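Local coordinates for probable FAD-dependent oxidoreductase PA4991 (Pseudomonas aeruginosa PAO1, PDB 5EZ7), which binds one FAD per monomer and probably works as an FAD-dependent oxidoreductase of the DAO family, with a physiological substrate that is still unknown, at residues Leu167-Gly175 with Ala373-Pro381; Pro251-Thr259 with Val268-Ala276. One frame throughout, in Å; residues are numbered along the deposited sequence.

In the fold
Early in the chain, strand 10-13, helix 17-28 and strand 33-37 follow one another as a Rossmann-type beta-alpha-beta unit, and strand 172-174 later joins the same mixed sheet as an outermost strand. Contact 2 then forms at short range: strands 255-261 and 267-272 make a hairpin within the eight-stranded sheet, with only eight residues between its two segments. Contact 1 closes last, when the loop after helix 350-364 returns to lie along residues 167-175, so the hairpin falls wholly within its long loop. The two do not touch; their centres are about 36 Å apart. Contact 1 lies beside strand 33-37, which carries the FAD-binding Glu37, and in contact 2 Tyr270 touches FAD.

Contact 1: Leu167-Gly175 with Ala373-Pro381; sequences LAGDSLLAG and ALPQLPRPP
Ala174 and Pro378 are joined by the sole hydrogen bond between these segments: Ala174 N donates to Pro378 O over 2.9 Å. The same oxygen takes a CA-H...O contact from Leu173 CA at 3.5 Å. Proline, lacking an N-H, suits residues 377-381, which run as an extended coil and lean on the strand mainly through carbonyls and rings. Pro380 CD lies 3.6 Å from Ala174 N and also touches Leu172 CB, and the small Ala174 methyl lets the coil come close. Leu173 has CG anti to the backbone N (chi1 175°), and although its CB points away, CD1 turns back to lie alongside the Pro378 ring, 4.0 Å from Pro378 CD, and equally near Leu377 CB.

Strand 172-174 is an outermost strand of the parallel Rossmann-type part of the sheet and pairs with strand 33-37; Pro380 also touches Glu37, an FAD-binding residue of that strand. Just before the strand, Gly169 ends helix 157-168 with positive phi, a conformation easy for glycine. Ser171 then folds back, its N and OG both reaching Ala168 O from the same face, OG at 2.7 Å, and OG also bonds Asn23.

Arg379 starts away from the strand, but a bend at chi3 (103°) swings the guanidinium back. Leu172 CB lies over one face of it, and Leu172 CD1 comes within 3.7 Å of Arg379 NH2, so the planar group is packed against aliphatic carbon. At the earlier end of the coil, Leu374 CD1 approaches Asp170 OD2 to 3.5 Å, the two side chains crossing at a slant; Asp170 OD1 has a long, weak ion pair with Arg27, and the branched leucine also rests on Val34 and Leu6.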
# COMPACT_ATOMS: atom_id res chain seq x y z
N LEU A 167 11.77 -9.69 -6.54
CA LEU A 167 11.86 -10.74 -5.49
C LEU A 167 10.87 -11.89 -5.65
O LEU A 167 11.07 -12.95 -5.09
CB LEU A 167 11.68 -10.12 -4.09
CG LEU A 167 12.84 -9.22 -3.66
CD1 LEU A 167 12.50 -8.52 -2.36
CD2 LEU A 167 14.13 -9.99 -3.52
N ALA A 168 9.79 -11.64 -6.41
CA ALA A 168 8.81 -12.66 -6.75
C ALA A 168 9.37 -13.67 -7.69
O ALA A 168 8.85 -14.77 -7.74
CB ALA A 168 7.58 -12.04 -7.40
N GLY A 169 10.35 -13.27 -8.49
CA GLY A 169 10.92 -14.16 -9.52
C GLY A 169 9.84 -14.66 -10.50
O GLY A 169 9.06 -13.86 -11.04
N ASP A 170 9.77 -15.98 -10.66
CA ASP A 170 8.84 -16.63 -11.60
C ASP A 170 7.45 -16.92 -11.02
O ASP A 170 6.60 -17.50 -11.71
CB ASP A 170 9.44 -17.94 -12.11
CG ASP A 170 9.90 -18.85 -10.98
OD1 ASP A 170 10.59 -18.30 -10.08
OD2 ASP A 170 9.60 -20.07 -10.98
N SER A 171 7.20 -16.52 -9.77
CA SER A 171 5.91 -16.79 -9.14
C SER A 171 4.74 -16.00 -9.73
O SER A 171 3.59 -16.35 -9.51
CB SER A 171 5.99 -16.57 -7.60
OG SER A 171 6.26 -15.23 -7.23
N LEU A 172 5.03 -14.94 -10.49
CA LEU A 172 3.99 -14.00 -10.89
C LEU A 172 3.12 -14.46 -12.05
O LEU A 172 3.63 -14.76 -13.14
CB LEU A 172 4.61 -12.68 -11.27
CG LEU A 172 5.34 -11.94 -10.18
CD1 LEU A 172 5.92 -10.67 -10.81
CD2 LEU A 172 4.43 -11.64 -9.01
N LEU A 173 1.81 -14.43 -11.84
CA LEU A 173 0.87 -14.87 -12.84
C LEU A 173 -0.28 -13.87 -13.05
O LEU A 173 -1.07 -13.60 -12.13
CB LEU A 173 0.30 -16.23 -12.43
CG LEU A 173 -0.82 -16.77 -13.33
CD1 LEU A 173 -0.38 -17.04 -14.76
CD2 LEU A 173 -1.33 -18.03 -12.69
N ALA A 174 -0.38 -13.37 -14.27
CA ALA A 174 -1.59 -12.72 -14.75
C ALA A 174 -2.71 -13.74 -14.91
O ALA A 174 -2.62 -14.61 -15.75
CB ALA A 174 -1.35 -12.01 -16.10
N GLY A 175 -3.76 -13.59 -14.12
CA GLY A 175 -4.97 -14.38 -14.26
C GLY A 175 -6.21 -13.58 -13.94
O GLY A 175 -6.26 -12.88 -12.94
N ALA A 373 9.31 -27.36 -11.22
CA ALA A 373 9.55 -25.95 -11.56
C ALA A 373 8.35 -25.35 -12.31
O ALA A 373 7.64 -26.04 -13.05
CB ALA A 373 10.82 -25.82 -12.39
N LEU A 374 8.10 -24.07 -12.09
CA LEU A 374 7.01 -23.41 -12.81
C LEU A 374 7.42 -23.27 -14.28
O LEU A 374 8.59 -23.02 -14.55
CB LEU A 374 6.73 -22.04 -12.20
CG LEU A 374 6.20 -22.12 -10.75
CD1 LEU A 374 6.27 -20.79 -10.01
CD2 LEU A 374 4.79 -22.70 -10.70
N PRO A 375 6.46 -23.42 -15.22
CA PRO A 375 6.77 -23.10 -16.63
C PRO A 375 6.82 -21.59 -16.82
O PRO A 375 6.79 -20.85 -15.84
CB PRO A 375 5.57 -23.70 -17.40
CG PRO A 375 4.43 -23.57 -16.44
CD PRO A 375 5.04 -23.85 -15.07
N GLN A 376 6.91 -21.14 -18.06
CA GLN A 376 6.69 -19.73 -18.37
C GLN A 376 5.21 -19.44 -18.20
O GLN A 376 4.34 -20.24 -18.58
CB GLN A 376 7.11 -19.38 -19.80
CG GLN A 376 8.60 -19.59 -20.15
CD GLN A 376 9.52 -18.50 -19.63
OE1 GLN A 376 10.14 -17.75 -20.40
NE2 GLN A 376 9.64 -18.42 -18.30
N LEU A 377 4.94 -18.30 -17.60
CA LEU A 377 3.58 -17.88 -17.27
C LEU A 377 3.36 -16.47 -17.78
O LEU A 377 4.30 -15.71 -17.81
CB LEU A 377 3.38 -17.92 -15.76
CG LEU A 377 3.51 -19.33 -15.15
CD1 LEU A 377 3.48 -19.27 -13.63
CD2 LEU A 377 2.42 -20.29 -15.63
N PRO A 378 2.12 -16.14 -18.22
CA PRO A 378 1.83 -14.75 -18.54
C PRO A 378 1.97 -13.86 -17.27
O PRO A 378 1.63 -14.28 -16.17
CB PRO A 378 0.39 -14.79 -19.08
CG PRO A 378 -0.19 -16.09 -18.65
CD PRO A 378 0.97 -17.03 -18.51
N ARG A 379 2.55 -12.68 -17.44
CA ARG A 379 2.98 -11.88 -16.33
C ARG A 379 2.13 -10.64 -16.22
O ARG A 379 1.80 -10.00 -17.22
CB ARG A 379 4.45 -11.50 -16.46
CG ARG A 379 5.33 -12.71 -16.67
CD ARG A 379 6.78 -12.39 -16.43
NE ARG A 379 7.17 -12.91 -15.13
CZ ARG A 379 7.69 -12.22 -14.12
NH1 ARG A 379 7.95 -10.90 -14.20
NH2 ARG A 379 7.96 -12.87 -13.00
N PRO A 380 1.74 -10.30 -14.99
CA PRO A 380 0.98 -9.06 -14.82
C PRO A 380 1.86 -7.81 -15.10
O PRO A 380 3.08 -7.88 -14.91
CB PRO A 380 0.52 -9.13 -13.36
CG PRO A 380 1.53 -9.98 -12.67
CD PRO A 380 2.13 -10.91 -13.72
N PRO A 381 1.27 -6.72 -15.60
CA PRO A 381 2.02 -5.48 -15.72
C PRO A 381 2.11 -4.72 -14.39
O PRO A 381 1.36 -4.98 -13.49
CB PRO A 381 1.23 -4.69 -16.77
CG PRO A 381 -0.14 -5.27 -16.79
CD PRO A 381 -0.09 -6.62 -16.19

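Contact 2: Pro251-Thr259 with Val268-Ala276; sequences PKPRITVTT and VWYLGGDIA
An antiparallel beta hairpin, strands 255-261 and 267-272 of the large mixed sheet, forms the core of this contact, and Tyr270 carries it to the flavin. Thr258 and Tyr270 form a hydrogen-bonded pair: Tyr270 N reaches Thr258 O at 2.8 Å and nearly straight (176°), while Thr258 N returns the bond to Tyr270 O. Thr256 and Gly272 exchange the same pair of bonds.

On the face of Thr258 and Tyr270, the Thr258 OG1 sits near the plane of the tyrosine ring at its edge, 3.9 Å from Tyr270 CD2 and 3.6 Å from Tyr270 CB, and hydrogen-bonds Gln50, an FAD-binding residue. Tyr270 has CG anti to its N (chi1 -167°), its ring leading away from Thr258 to touch FAD, while its OH bonds Lys48 O; Trp387 meets the ring edge-to-face.

The other face is mostly apolar, with Ile255, Trp269 and Leu271 against helix 285-299. Val257 CG1 makes a CH-pi contact over the Trp269 ring, 4.2 Å from the centroid of the five-membered ring, and its CG2 lies beside Leu271 CD2. Thr259 OG1 meets the indole at its edge, 3.0 Å from Trp269 CD1; Thr259 OG1 hydrogen-bonds Leu242 O, and Trp269 NE1 bonds Lys240 O.

Past the strand, Gly273 adopts positive phi and passes so near Ile255 that a CB would clash with Ile255 CA. Asp274 N then bonds Pro253 O at 3.1 Å, and Ile275 N bonds Arg254 O. Ile275 CG2 packs alongside Ile255 CG2 at 4.0 Å.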
# COMPACT_ATOMS: atom_id res chain seq x y z
N PRO A 251 -6.82 15.87 16.70
CA PRO A 251 -5.79 14.84 16.48
C PRO A 251 -5.34 14.68 15.03
O PRO A 251 -4.15 14.53 14.76
CB PRO A 251 -6.46 13.55 16.97
CG PRO A 251 -7.54 13.98 17.89
CD PRO A 251 -8.01 15.31 17.38
N LYS A 252 -6.30 14.74 14.10
CA LYS A 252 -6.05 14.33 12.73
C LYS A 252 -5.44 15.42 11.83
O LYS A 252 -5.73 16.61 12.01
CB LYS A 252 -7.33 13.80 12.12
CG LYS A 252 -7.86 12.60 12.90
CD LYS A 252 -8.24 11.46 11.99
CE LYS A 252 -8.56 10.22 12.80
NZ LYS A 252 -9.21 9.22 11.91
N PRO A 253 -4.58 15.03 10.86
CA PRO A 253 -4.03 16.04 9.95
C PRO A 253 -5.13 16.77 9.16
O PRO A 253 -6.03 16.12 8.62
CB PRO A 253 -3.15 15.23 8.98
CG PRO A 253 -2.93 13.91 9.65
CD PRO A 253 -4.11 13.67 10.53
N ARG A 254 -5.02 18.09 9.11
CA ARG A 254 -5.84 18.97 8.27
C ARG A 254 -5.61 18.61 6.80
O ARG A 254 -6.55 18.31 6.06
CB ARG A 254 -5.43 20.43 8.59
CG ARG A 254 -6.22 21.59 7.97
CD ARG A 254 -6.30 22.78 8.96
NE ARG A 254 -6.54 24.10 8.37
CZ ARG A 254 -7.74 24.64 8.06
NH1 ARG A 254 -7.78 25.88 7.53
NH2 ARG A 254 -8.89 23.97 8.25
N ILE A 255 -4.33 18.62 6.40
CA ILE A 255 -3.86 18.10 5.13
C ILE A 255 -2.59 17.31 5.38
O ILE A 255 -1.87 17.58 6.35
CB ILE A 255 -3.53 19.21 4.11
CG1 ILE A 255 -2.35 20.08 4.57
CG2 ILE A 255 -4.76 20.09 3.89
CD1 ILE A 255 -1.72 20.90 3.45
N THR A 256 -2.34 16.35 4.49
CA THR A 256 -1.11 15.53 4.48
C THR A 256 -0.48 15.74 3.07
O THR A 256 -1.10 15.43 2.06
CB THR A 256 -1.42 14.01 4.81
OG1 THR A 256 -1.76 13.87 6.20
CG2 THR A 256 -0.23 13.09 4.58
N VAL A 257 0.73 16.32 3.03
CA VAL A 257 1.42 16.54 1.77
C VAL A 257 2.56 15.54 1.56
O VAL A 257 3.41 15.39 2.42
CB VAL A 257 2.04 17.95 1.65
CG1 VAL A 257 2.61 18.20 0.25
CG2 VAL A 257 1.00 19.01 1.95
N THR A 258 2.58 14.93 0.39
CA THR A 258 3.78 14.25 -0.11
C THR A 258 4.14 14.79 -1.50
O THR A 258 3.27 15.22 -2.25
CB THR A 258 3.55 12.72 -0.13
OG1 THR A 258 2.28 12.41 -0.76
CG2 THR A 258 3.52 12.22 1.31
N THR A 259 5.43 14.84 -1.80
CA THR A 259 5.92 15.34 -3.11
C THR A 259 6.42 14.18 -3.99
O THR A 259 7.22 13.36 -3.54
CB THR A 259 7.04 16.39 -2.93
OG1 THR A 259 6.51 17.44 -2.14
CG2 THR A 259 7.51 16.97 -4.32
N VAL A 268 4.85 16.78 -8.26
CA VAL A 268 3.46 16.80 -7.92
C VAL A 268 3.35 16.74 -6.40
O VAL A 268 4.02 15.93 -5.76
CB VAL A 268 2.68 15.60 -8.54
CG1 VAL A 268 1.23 15.60 -8.12
CG2 VAL A 268 2.78 15.64 -10.07
N TRP A 269 2.52 17.62 -5.86
CA TRP A 269 2.13 17.57 -4.46
C TRP A 269 0.82 16.81 -4.39
O TRP A 269 -0.16 17.21 -5.00
CB TRP A 269 1.86 18.98 -3.88
CG TRP A 269 3.05 19.74 -3.42
CD1 TRP A 269 4.30 19.26 -3.17
CD2 TRP A 269 3.07 21.14 -3.07
NE1 TRP A 269 5.11 20.27 -2.72
CE2 TRP A 269 4.38 21.43 -2.64
CE3 TRP A 269 2.11 22.17 -3.09
CZ2 TRP A 269 4.76 22.73 -2.24
CZ3 TRP A 269 2.49 23.46 -2.69
CH2 TRP A 269 3.80 23.72 -2.27
N TYR A 270 0.82 15.76 -3.60
CA TYR A 270 -0.30 14.87 -3.42
C TYR A 270 -0.89 15.16 -2.04
O TYR A 270 -0.16 15.08 -1.04
CB TYR A 270 0.23 13.44 -3.53
CG TYR A 270 -0.78 12.34 -3.67
CD1 TYR A 270 -1.99 12.53 -4.30
CD2 TYR A 270 -0.47 11.06 -3.22
CE1 TYR A 270 -2.90 11.48 -4.44
CE2 TYR A 270 -1.37 10.01 -3.35
CZ TYR A 270 -2.59 10.23 -3.96
OH TYR A 270 -3.50 9.18 -4.10
N LEU A 271 -2.17 15.51 -2.00
CA LEU A 271 -2.81 15.95 -0.79
C LEU A 271 -3.84 14.97 -0.27
O LEU A 271 -4.90 14.81 -0.89
CB LEU A 271 -3.50 17.30 -0.99
CG LEU A 271 -2.82 18.46 -1.72
CD1 LEU A 271 -3.75 19.67 -1.69
CD2 LEU A 271 -1.48 18.86 -1.13
N GLY A 272 -3.57 14.41 0.91
CA GLY A 272 -4.55 13.65 1.70
C GLY A 272 -4.87 14.34 2.99
O GLY A 272 -4.82 15.59 3.07
N GLY A 273 -5.16 13.55 4.03
CA GLY A 273 -5.67 14.07 5.28
C GLY A 273 -7.18 14.34 5.30
O GLY A 273 -7.95 13.70 4.57
N ASP A 274 -7.59 15.27 6.14
CA ASP A 274 -9.00 15.54 6.39
C ASP A 274 -9.68 16.23 5.20
O ASP A 274 -10.90 16.14 5.03
CB ASP A 274 -9.16 16.41 7.67
CG ASP A 274 -10.65 16.63 8.07
OD1 ASP A 274 -11.26 15.73 8.68
OD2 ASP A 274 -11.20 17.73 7.76
N ILE A 275 -8.90 16.94 4.40
CA ILE A 275 -9.42 17.52 3.17
C ILE A 275 -9.89 16.42 2.17
O ILE A 275 -10.80 16.67 1.39
CB ILE A 275 -8.40 18.46 2.49
CG1 ILE A 275 -9.10 19.37 1.47
CG2 ILE A 275 -7.27 17.67 1.83
CD1 ILE A 275 -8.17 20.16 0.57
N ALA A 276 -9.26 15.24 2.22
CA ALA A 276 -9.65 14.12 1.37
C ALA A 276 -10.69 13.20 2.00
O ALA A 276 -11.10 12.29 1.33
CB ALA A 276 -8.43 13.31 0.99